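PDB 5O8P: L-lysine 6-monooxygenase involved in desferrioxamine biosynthesis from Erwinia amylovora CFBP1430, which probably uses FAD and NADPH to hydroxylate one terminal amine of cadaverine on the way to the siderophore desferrioxamine. Local coordinates for residues V123-Y135 and P347-W359. Numbering follows the deposited sequence.
Sequences VEYVSYDDNLQCY and PAFVEGIQQRIQW. With FAD (flavin-adenine dinucleotide), chain C.
R356 reaches across to Y128 and Y135. Its CB comes within 4.0 Å of Y135 OH and CG runs past Y128 CB, 4.2 Å away; the bend at chi2 (-97°) lays CD 3.5 Å from Y128 CB, and that at chi3 turns NE and the guanidinium. NE donates a nearly straight hydrogen bond to Y135 OH (3.2 Å), lying in the guanidinium plane, and NH2 adds a weak one. CZ sits over the centre of the Y128 ring, the planes only 11° apart: a cation-pi stack, with NH1 above the CD2–CE2 side. Arginine suits this place because its flat cation can stack by a face while donating from an edge. These tyrosines belong to the antiparallel hairpin of strands 121-129 and 134-141, against which the loop with 3-10 turn 348-352 packs beside the FAD adenine. There V123 N donates a hydrogen bond to N1A and V123 O accepts one from N6A; V123 CG1 makes a CH-pi contact with one face of F349, whose CE2 is 3.5 Å from N6A. V126 CG2 packs on F349 CD1, apolar branches and flat ring suiting this buried place. G352, lacking a side chain, lets its CA approach V126 O to 3.2 Å.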
ATOM      1  N   VAL B 123      19.518   7.186  42.491  1.00 35.69           N
ATOM      2  CA  VAL B 123      20.284   6.141  43.168  1.00 34.67           C
ATOM      3  C   VAL B 123      21.757   6.479  43.036  1.00 35.30           C
ATOM      4  O   VAL B 123      22.223   6.746  41.927  1.00 32.91           O
ATOM      5  CB  VAL B 123      19.997   4.761  42.561  1.00 34.16           C
ATOM      6  CG1 VAL B 123      20.965   3.709  43.096  1.00 35.28           C
ATOM      7  CG2 VAL B 123      18.551   4.375  42.834  1.00 34.48           C
ATOM      8  N   GLU B 124      22.463   6.476  44.166  1.00 38.79           N
ATOM      9  CA  GLU B 124      23.876   6.892  44.225  1.00 42.61           C
ATOM     10  C   GLU B 124      24.839   5.747  44.496  1.00 41.05           C
ATOM     11  O   GLU B 124      25.969   5.768  44.008  1.00 40.91           O
ATOM     12  CB  GLU B 124      24.094   8.020  45.253  1.00 48.90           C
ATOM     13  CG  GLU B 124      23.176   9.215  45.016  1.00 56.56           C
ATOM     14  CD  GLU B 124      23.848  10.570  44.872  1.00 62.65           C
ATOM     15  OE1 GLU B 124      24.943  10.759  45.452  1.00 64.82           O
ATOM     16  OE2 GLU B 124      23.242  11.449  44.208  1.00 62.13           O
ATOM     17  N   TYR B 125      24.411   4.763  45.279  1.00 41.47           N
ATOM     18  CA  TYR B 125      25.248   3.613  45.614  1.00 43.19           C
ATOM     19  C   TYR B 125      24.369   2.396  45.916  1.00 38.99           C
ATOM     20  O   TYR B 125      23.264   2.530  46.447  1.00 38.58           O
ATOM     21  CB  TYR B 125      26.130   3.961  46.816  1.00 48.47           C
ATOM     22  CG  TYR B 125      27.256   2.982  47.117  1.00 56.67           C
ATOM     23  CD1 TYR B 125      28.364   2.861  46.258  1.00 56.80           C
ATOM     24  CD2 TYR B 125      27.237   2.198  48.294  1.00 61.13           C
ATOM     25  CE1 TYR B 125      29.408   1.984  46.552  1.00 59.61           C
ATOM     26  CE2 TYR B 125      28.268   1.314  48.594  1.00 61.60           C
ATOM     27  CZ  TYR B 125      29.351   1.208  47.726  1.00 63.67           C
ATOM     28  OH  TYR B 125      30.370   0.331  48.030  1.00 61.60           O
ATOM     29  N   VAL B 126      24.860   1.219  45.548  1.00 34.74           N
ATOM     30  CA  VAL B 126      24.207  -0.044  45.866  1.00 33.53           C
ATOM     31  C   VAL B 126      25.250  -0.973  46.459  1.00 32.49           C
ATOM     32  O   VAL B 126      26.395  -0.966  46.027  1.00 32.17           O
ATOM     33  CB  VAL B 126      23.586  -0.709  44.614  1.00 33.64           C
ATOM     34  CG1 VAL B 126      22.880  -1.997  44.989  1.00 32.61           C
ATOM     35  CG2 VAL B 126      22.612   0.234  43.922  1.00 34.87           C
ATOM     36  N   SER B 127      24.851  -1.769  47.440  1.00 32.77           N
ATOM     37  CA  SER B 127      25.758  -2.704  48.099  1.00 34.43           C
ATOM     38  C   SER B 127      24.990  -3.920  48.598  1.00 34.77           C
ATOM     39  O   SER B 127      23.765  -3.856  48.761  1.00 30.53           O
ATOM     40  CB  SER B 127      26.475  -2.007  49.257  1.00 36.04           C
ATOM     41  OG  SER B 127      25.540  -1.351  50.101  1.00 36.36           O
ATOM     42  N   TYR B 128      25.715  -5.022  48.806  1.00 36.92           N
ATOM     43  CA  TYR B 128      25.133  -6.258  49.329  1.00 38.78           C
ATOM     44  C   TYR B 128      25.428  -6.382  50.804  1.00 39.01           C
ATOM     45  O   TYR B 128      26.587  -6.443  51.208  1.00 40.34           O
ATOM     46  CB  TYR B 128      25.673  -7.497  48.604  1.00 41.17           C
ATOM     47  CG  TYR B 128      24.965  -8.786  49.005  1.00 41.79           C
ATOM     48  CD1 TYR B 128      23.622  -8.994  48.679  1.00 41.88           C
ATOM     49  CD2 TYR B 128      25.621  -9.780  49.736  1.00 41.58           C
ATOM     50  CE1 TYR B 128      22.952 -10.146  49.039  1.00 43.43           C
ATOM     51  CE2 TYR B 128      24.958 -10.948  50.107  1.00 43.76           C
ATOM     52  CZ  TYR B 128      23.621 -11.125  49.754  1.00 45.63           C
ATOM     53  OH  TYR B 128      22.960 -12.280  50.113  1.00 50.36           O
ATOM     54  N   ASP B 129      24.367  -6.437  51.596  1.00 41.40           N
ATOM     55  CA  ASP B 129      24.467  -6.600  53.042  1.00 46.01           C
ATOM     56  C   ASP B 129      24.600  -8.080  53.391  1.00 47.29           C
ATOM     57  O   ASP B 129      23.628  -8.823  53.281  1.00 49.39           O
ATOM     58  CB  ASP B 129      23.220  -6.000  53.686  1.00 46.48           C
ATOM     59  CG  ASP B 129      23.385  -5.761  55.160  1.00 44.98           C
ATOM     60  OD1 ASP B 129      23.743  -6.728  55.902  1.00 45.61           O
ATOM     61  OD2 ASP B 129      23.132  -4.588  55.546  1.00 44.26           O
ATOM     62  N   ASP B 130      25.789  -8.511  53.807  1.00 50.81           N
ATOM     63  CA  ASP B 130      26.026  -9.935  54.112  1.00 55.25           C
ATOM     64  C   ASP B 130      25.165 -10.430  55.273  1.00 57.37           C
ATOM     65  O   ASP B 130      24.706 -11.568  55.261  1.00 56.42           O
ATOM     66  CB  ASP B 130      27.497 -10.205  54.443  1.00 59.16           C
ATOM     67  CG  ASP B 130      28.414  -9.964  53.273  1.00 64.57           C
ATOM     68  OD1 ASP B 130      28.249 -10.624  52.222  1.00 66.19           O
ATOM     69  OD2 ASP B 130      29.322  -9.122  53.419  1.00 72.11           O
ATOM     70  N   ASN B 131      24.944  -9.557  56.255  1.00 60.26           N
ATOM     71  CA  ASN B 131      24.201  -9.903  57.467  1.00 61.94           C
ATOM     72  C   ASN B 131      22.690  -9.999  57.230  1.00 57.94           C
ATOM     73  O   ASN B 131      22.068 -10.963  57.670  1.00 57.93           O
ATOM     74  CB  ASN B 131      24.553  -8.925  58.602  1.00 66.72           C
ATOM     75  CG  ASN B 131      25.981  -9.133  59.143  1.00 72.39           C
ATOM     76  OD1 ASN B 131      26.418  -8.417  60.045  1.00 76.65           O
ATOM     77  ND2 ASN B 131      26.709 -10.114  58.596  1.00 70.24           N
ATOM     78  N   LEU B 132      22.110  -9.031  56.522  1.00 57.36           N
ATOM     79  CA  LEU B 132      20.686  -9.096  56.126  1.00 54.55           C
ATOM     80  C   LEU B 132      20.428  -9.995  54.904  1.00 51.63           C
ATOM     81  O   LEU B 132      19.280 -10.325  54.621  1.00 52.13           O
ATOM     82  CB  LEU B 132      20.121  -7.694  55.842  1.00 53.77           C
ATOM     83  CG  LEU B 132      19.750  -6.793  57.017  1.00 57.34           C
ATOM     84  CD1 LEU B 132      19.464  -5.382  56.517  1.00 57.46           C
ATOM     85  CD2 LEU B 132      18.549  -7.314  57.801  1.00 58.90           C
ATOM     86  N   GLN B 133      21.481 -10.375  54.179  1.00 52.01           N
ATOM     87  CA  GLN B 133      21.379 -11.216  52.971  1.00 54.92           C
ATOM     88  C   GLN B 133      20.539 -10.596  51.830  1.00 49.82           C
ATOM     89  O   GLN B 133      19.849 -11.305  51.102  1.00 53.37           O
ATOM     90  CB  GLN B 133      20.899 -12.640  53.331  1.00 62.27           C
ATOM     91  CG  GLN B 133      21.963 -13.485  54.019  1.00 68.09           C
ATOM     92  CD  GLN B 133      22.930 -14.100  53.026  1.00 65.66           C
ATOM     93  OE1 GLN B 133      22.608 -15.089  52.366  1.00 55.04           O
ATOM     94  NE2 GLN B 133      24.118 -13.508  52.905  1.00 68.11           N
ATOM     95  N   CYS B 134      20.632  -9.278  51.664  1.00 45.25           N
ATOM     96  CA  CYS B 134      19.885  -8.561  50.637  1.00 43.36           C
ATOM     97  C   CYS B 134      20.649  -7.327  50.129  1.00 37.77           C
ATOM     98  O   CYS B 134      21.756  -7.043  50.587  1.00 38.09           O
ATOM     99  CB  CYS B 134      18.519  -8.161  51.192  1.00 45.90           C
ATOM    100  SG  CYS B 134      18.563  -6.693  52.242  1.00 64.48           S
ATOM    101  N   TYR B 135      20.056  -6.616  49.168  1.00 34.63           N
ATOM    102  CA  TYR B 135      20.689  -5.442  48.550  1.00 33.46           C
ATOM    103  C   TYR B 135      20.208  -4.141  49.203  1.00 33.95           C
ATOM    104  O   TYR B 135      19.028  -3.985  49.550  1.00 31.50           O
ATOM    105  CB  TYR B 135      20.465  -5.430  47.029  1.00 31.67           C
ATOM    106  CG  TYR B 135      21.281  -6.497  46.318  1.00 31.54           C
ATOM    107  CD1 TYR B 135      22.620  -6.277  45.988  1.00 32.28           C
ATOM    108  CD2 TYR B 135      20.728  -7.737  46.013  1.00 30.62           C
ATOM    109  CE1 TYR B 135      23.385  -7.256  45.363  1.00 32.07           C
ATOM    110  CE2 TYR B 135      21.480  -8.728  45.395  1.00 31.76           C
ATOM    111  CZ  TYR B 135      22.811  -8.488  45.065  1.00 32.22           C
ATOM    112  OH  TYR B 135      23.542  -9.482  44.447  1.00 30.29           O
ATOM    113  N   PRO B 347      26.184   1.989  35.187  1.00 38.16           N
ATOM    114  CA  PRO B 347      26.157   3.234  35.957  1.00 37.83           C
ATOM    115  C   PRO B 347      27.053   3.244  37.195  1.00 37.95           C
ATOM    116  O   PRO B 347      27.503   2.190  37.670  1.00 37.35           O
ATOM    117  CB  PRO B 347      24.680   3.384  36.341  1.00 37.37           C
ATOM    118  CG  PRO B 347      24.128   2.024  36.306  1.00 37.91           C
ATOM    119  CD  PRO B 347      24.872   1.317  35.208  1.00 40.46           C
ATOM    120  N   ALA B 348      27.307   4.448  37.696  1.00 37.87           N
ATOM    121  CA  ALA B 348      28.262   4.640  38.774  1.00 37.13           C
ATOM    122  C   ALA B 348      27.978   3.732  39.974  1.00 36.42           C
ATOM    123  O   ALA B 348      28.903   3.111  40.501  1.00 34.70           O
ATOM    124  CB  ALA B 348      28.273   6.094  39.198  1.00 39.53           C
ATOM    125  N   PHE B 349      26.701   3.624  40.367  1.00 35.64           N
ATOM    126  CA  PHE B 349      26.317   2.841  41.553  1.00 37.94           C
ATOM    127  C   PHE B 349      26.692   1.353  41.551  1.00 40.69           C
ATOM    128  O   PHE B 349      26.838   0.747  42.609  1.00 44.01           O
ATOM    129  CB  PHE B 349      24.824   3.017  41.885  1.00 38.68           C
ATOM    130  CG  PHE B 349      23.866   2.482  40.850  1.00 39.01           C
ATOM    131  CD1 PHE B 349      23.637   1.116  40.714  1.00 40.12           C
ATOM    132  CD2 PHE B 349      23.138   3.355  40.053  1.00 40.03           C
ATOM    133  CE1 PHE B 349      22.733   0.636  39.772  1.00 40.84           C
ATOM    134  CE2 PHE B 349      22.226   2.883  39.111  1.00 40.74           C
ATOM    135  CZ  PHE B 349      22.022   1.524  38.970  1.00 40.32           C
ATOM    136  N   VAL B 350      26.853   0.775  40.366  1.00 44.34           N
ATOM    137  CA  VAL B 350      27.198  -0.637  40.224  1.00 44.46           C
ATOM    138  C   VAL B 350      28.604  -0.973  40.777  1.00 45.21           C
ATOM    139  O   VAL B 350      28.874  -2.139  41.084  1.00 42.27           O
ATOM    140  CB  VAL B 350      27.001  -1.088  38.750  1.00 48.68           C
ATOM    141  CG1 VAL B 350      27.516  -2.507  38.505  1.00 52.43           C
ATOM    142  CG2 VAL B 350      25.521  -1.018  38.377  1.00 47.77           C
ATOM    143  N   GLU B 351      29.480   0.029  40.931  1.00 49.41           N
ATOM    144  CA  GLU B 351      30.778  -0.151  41.630  1.00 52.74           C
ATOM    145  C   GLU B 351      30.657  -0.908  42.952  1.00 49.64           C
ATOM    146  O   GLU B 351      31.486  -1.759  43.262  1.00 47.85           O
ATOM    147  CB  GLU B 351      31.458   1.199  41.932  1.00 59.64           C
ATOM    148  CG  GLU B 351      32.304   1.784  40.803  1.00 66.03           C
ATOM    149  CD  GLU B 351      33.381   2.772  41.294  1.00 68.75           C
ATOM    150  OE1 GLU B 351      33.798   2.686  42.472  1.00 64.44           O
ATOM    151  OE2 GLU B 351      33.830   3.629  40.499  1.00 69.81           O
ATOM    152  N   GLY B 352      29.621  -0.596  43.726  1.00 46.32           N
ATOM    153  CA  GLY B 352      29.411  -1.232  45.021  1.00 44.66           C
ATOM    154  C   GLY B 352      29.029  -2.710  45.020  1.00 42.32           C
ATOM    155  O   GLY B 352      29.060  -3.355  46.074  1.00 40.86           O
ATOM    156  N   ILE B 353      28.661  -3.254  43.860  1.00 39.23           N
ATOM    157  CA  ILE B 353      28.362  -4.681  43.747  1.00 39.93           C
ATOM    158  C   ILE B 353      29.179  -5.355  42.641  1.00 41.51           C
ATOM    159  O   ILE B 353      28.747  -6.346  42.071  1.00 41.83           O
ATOM    160  CB  ILE B 353      26.834  -4.924  43.584  1.00 38.23           C
ATOM    161  CG1 ILE B 353      26.265  -4.229  42.344  1.00 38.98           C
ATOM    162  CG2 ILE B 353      26.094  -4.437  44.817  1.00 38.47           C
ATOM    163  CD1 ILE B 353      24.832  -4.626  42.035  1.00 38.07           C
ATOM    164  N   GLN B 354      30.387  -4.852  42.390  1.00 43.42           N
ATOM    165  CA  GLN B 354      31.270  -5.417  41.355  1.00 45.92           C
ATOM    166  C   GLN B 354      31.595  -6.883  41.628  1.00 46.46           C
ATOM    167  O   GLN B 354      31.443  -7.722  40.751  1.00 48.47           O
ATOM    168  CB  GLN B 354      32.568  -4.621  41.198  1.00 48.25           C
ATOM    169  CG  GLN B 354      32.463  -3.537  40.131  1.00 53.25           C
ATOM    170  CD  GLN B 354      33.640  -2.587  40.088  1.00 55.46           C
ATOM    171  OE1 GLN B 354      34.572  -2.643  40.904  1.00 52.77           O
ATOM    172  NE2 GLN B 354      33.602  -1.687  39.114  1.00 56.42           N
ATOM    173  N   GLN B 355      32.017  -7.189  42.848  1.00 50.21           N
ATOM    174  CA  GLN B 355      32.344  -8.560  43.224  1.00 51.83           C
ATOM    175  C   GLN B 355      31.144  -9.545  43.102  1.00 46.53           C
ATOM    176  O   GLN B 355      31.362 -10.735  42.887  1.00 46.39           O
ATOM    177  CB  GLN B 355      33.064  -8.613  44.612  1.00 60.11           C
ATOM    178  CG  GLN B 355      32.212  -8.644  45.900  1.00 69.30           C
ATOM    179  CD  GLN B 355      31.518  -7.319  46.273  1.00 71.23           C
ATOM    180  OE1 GLN B 355      31.808  -6.254  45.708  1.00 73.01           O
ATOM    181  NE2 GLN B 355      30.562  -7.404  47.196  1.00 61.01           N
ATOM    182  N   ARG B 356      29.908  -9.051  43.174  1.00 42.86           N
ATOM    183  CA  ARG B 356      28.687  -9.885  43.073  1.00 44.40           C
ATOM    184  C   ARG B 356      28.186 -10.130  41.637  1.00 43.79           C
ATOM    185  O   ARG B 356      27.224 -10.891  41.437  1.00 40.65           O
ATOM    186  CB  ARG B 356      27.508  -9.239  43.814  1.00 44.80           C
ATOM    187  CG  ARG B 356      27.738  -8.680  45.193  1.00 46.37           C
ATOM    188  CD  ARG B 356      27.340  -9.609  46.317  1.00 45.47           C
ATOM    189  NE  ARG B 356      26.076 -10.338  46.125  1.00 43.32           N
ATOM    190  CZ  ARG B 356      25.794 -11.492  46.737  1.00 42.87           C
ATOM    191  NH1 ARG B 356      26.645 -12.066  47.591  1.00 42.36           N
ATOM    192  NH2 ARG B 356      24.645 -12.097  46.495  1.00 46.36           N
ATOM    193  N   ILE B 357      28.821  -9.487  40.652  1.00 44.07           N
ATOM    194  CA  ILE B 357      28.380  -9.512  39.265  1.00 44.97           C
ATOM    195  C   ILE B 357      29.299 -10.429  38.451  1.00 47.06           C
ATOM    196  O   ILE B 357      30.517 -10.406  38.641  1.00 50.13           O
ATOM    197  CB  ILE B 357      28.363  -8.076  38.697  1.00 45.72           C
ATOM    198  CG1 ILE B 357      27.125  -7.353  39.234  1.00 45.95           C
ATOM    199  CG2 ILE B 357      28.375  -8.066  37.174  1.00 48.47           C
ATOM    200  CD1 ILE B 357      27.065  -5.872  38.921  1.00 46.65           C
ATOM    201  N   GLN B 358      28.711 -11.219  37.549  1.00 45.22           N
ATOM    202  CA  GLN B 358      29.487 -12.066  36.643  1.00 43.74           C
ATOM    203  C   GLN B 358      29.933 -11.224  35.457  1.00 44.18           C
ATOM    204  O   GLN B 358      29.091 -10.702  34.726  1.00 44.17           O
ATOM    205  CB  GLN B 358      28.658 -13.255  36.146  1.00 42.70           C
ATOM    206  CG  GLN B 358      28.094 -14.123  37.249  1.00 42.08           C
ATOM    207  CD  GLN B 358      27.558 -15.443  36.743  1.00 40.73           C
ATOM    208  OE1 GLN B 358      28.286 -16.212  36.137  1.00 39.85           O
ATOM    209  NE2 GLN B 358      26.288 -15.722  37.014  1.00 39.74           N
ATOM    210  N   TRP B 359      31.244 -11.078  35.284  1.00 44.20           N
ATOM    211  CA  TRP B 359      31.803 -10.334  34.154  1.00 45.98           C
ATOM    212  C   TRP B 359      32.369 -11.308  33.127  1.00 47.36           C
ATOM    213  O   TRP B 359      32.899 -12.352  33.493  1.00 47.74           O
ATOM    214  CB  TRP B 359      32.891  -9.370  34.639  1.00 47.01           C
ATOM    215  CG  TRP B 359      32.407  -8.417  35.715  1.00 46.29           C
ATOM    216  CD1 TRP B 359      32.430  -8.626  37.060  1.00 43.00           C
ATOM    217  CD2 TRP B 359      31.814  -7.116  35.523  1.00 45.07           C
ATOM    218  NE1 TRP B 359      31.896  -7.548  37.714  1.00 44.06           N
ATOM    219  CE2 TRP B 359      31.516  -6.604  36.796  1.00 43.69           C
ATOM    220  CE3 TRP B 359      31.524  -6.333  34.398  1.00 45.72           C
ATOM    221  CZ2 TRP B 359      30.927  -5.344  36.981  1.00 44.94           C
ATOM    222  CZ3 TRP B 359      30.925  -5.081  34.582  1.00 44.34           C
ATOM    223  CH2 TRP B 359      30.640  -4.603  35.863  1.00 44.28           C
TER
HETATM  224  PA  FAD C 501      15.344   5.108  29.123  1.00 81.94           P
HETATM  225  O1A FAD C 501      14.536   6.262  28.560  1.00 74.09           O
HETATM  226  O2A FAD C 501      16.842   5.095  28.938  1.00 70.04           O
HETATM  227  O5B FAD C 501      14.983   5.064  30.697  1.00 89.76           O
HETATM  228  C5B FAD C 501      15.971   5.155  31.717  1.00 93.35           C
HETATM  229  C4B FAD C 501      15.516   5.974  32.919  1.00 92.51           C
HETATM  230  O4B FAD C 501      16.350   5.663  34.046  1.00 91.14           O
HETATM  231  C3B FAD C 501      15.648   7.475  32.689  1.00 92.41           C
HETATM  232  O3B FAD C 501      14.434   8.115  33.106  1.00 71.22           O
HETATM  233  C2B FAD C 501      16.873   7.884  33.506  1.00 93.74           C
HETATM  234  O2B FAD C 501      16.814   9.216  34.028  1.00102.75           O
HETATM  235  C1B FAD C 501      16.855   6.870  34.634  1.00 89.91           C
HETATM  236  N9A FAD C 501      18.138   6.673  35.362  1.00 89.25           N
HETATM  237  C8A FAD C 501      19.367   6.423  34.864  1.00 89.69           C
HETATM  238  N7A FAD C 501      20.274   6.304  35.875  1.00 85.07           N
HETATM  239  C5A FAD C 501      19.620   6.480  37.043  1.00 83.69           C
HETATM  240  C6A FAD C 501      19.954   6.490  38.494  1.00 80.99           C
HETATM  241  N6A FAD C 501      21.222   6.280  38.922  1.00 86.95           N
HETATM  242  N1A FAD C 501      18.949   6.713  39.381  1.00 75.99           N
HETATM  243  C2A FAD C 501      17.676   6.928  38.984  1.00 77.16           C
HETATM  244  N3A FAD C 501      17.309   6.940  37.688  1.00 71.15           N
HETATM  245  C4A FAD C 501      18.212   6.723  36.694  1.00 82.70           C
HETATM  246  N1  FAD C 501      12.405   1.125  20.135  1.00100.83           N
HETATM  247  C2  FAD C 501      11.276   0.577  19.614  1.00100.06           C
HETATM  248  O2  FAD C 501      11.074  -0.644  19.799  1.00 91.22           O
HETATM  249  N3  FAD C 501      10.373   1.304  18.920  1.00100.91           N
HETATM  250  C4  FAD C 501      10.541   2.620  18.694  1.00 95.54           C
HETATM  251  O4  FAD C 501       9.697   3.268  18.045  1.00 90.37           O
HETATM  252  C4X FAD C 501      11.750   3.294  19.229  1.00 93.34           C
HETATM  253  N5  FAD C 501      11.976   4.613  19.041  1.00 83.55           N
HETATM  254  C5X FAD C 501      13.091   5.196  19.540  1.00 95.47           C
HETATM  255  C6  FAD C 501      13.273   6.558  19.311  1.00103.36           C
HETATM  256  C7  FAD C 501      14.394   7.228  19.795  1.00104.55           C
HETATM  257  C7M FAD C 501      14.569   8.704  19.532  1.00 95.80           C
HETATM  258  C8  FAD C 501      15.414   6.465  20.571  1.00103.41           C
HETATM  259  C8M FAD C 501      16.635   7.165  21.105  1.00 98.10           C
HETATM  260  C9  FAD C 501      15.244   5.099  20.803  1.00105.69           C
HETATM  261  C9A FAD C 501      14.116   4.410  20.321  1.00105.54           C
HETATM  262  N10 FAD C 501      13.894   3.008  20.537  1.00112.87           N
HETATM  263  C10 FAD C 501      12.710   2.440  19.987  1.00101.91           C
HETATM  264  C1' FAD C 501      14.822   2.127  21.297  1.00113.15           C
HETATM  265  C2' FAD C 501      14.421   1.980  22.784  1.00109.04           C
HETATM  266  O2' FAD C 501      13.008   1.714  22.901  1.00 95.16           O
HETATM  267  C3' FAD C 501      14.788   3.199  23.651  1.00102.86           C
HETATM  268  O3' FAD C 501      16.208   3.417  23.635  1.00101.10           O
HETATM  269  C4' FAD C 501      14.332   3.069  25.111  1.00 97.60           C
HETATM  270  O4' FAD C 501      14.148   4.374  25.671  1.00 78.97           O
HETATM  271  C5' FAD C 501      15.327   2.300  25.976  1.00 99.50           C
HETATM  272  O5' FAD C 501      14.642   1.767  27.111  1.00 99.51           O
HETATM  273  P   FAD C 501      15.077   2.184  28.595  1.00 83.70           P
HETATM  274  O1P FAD C 501      14.125   1.517  29.566  1.00 76.54           O
HETATM  275  O2P FAD C 501      16.546   1.868  28.643  1.00 68.07           O
HETATM  276  O3P FAD C 501      14.701   3.763  28.466  1.00 95.50           O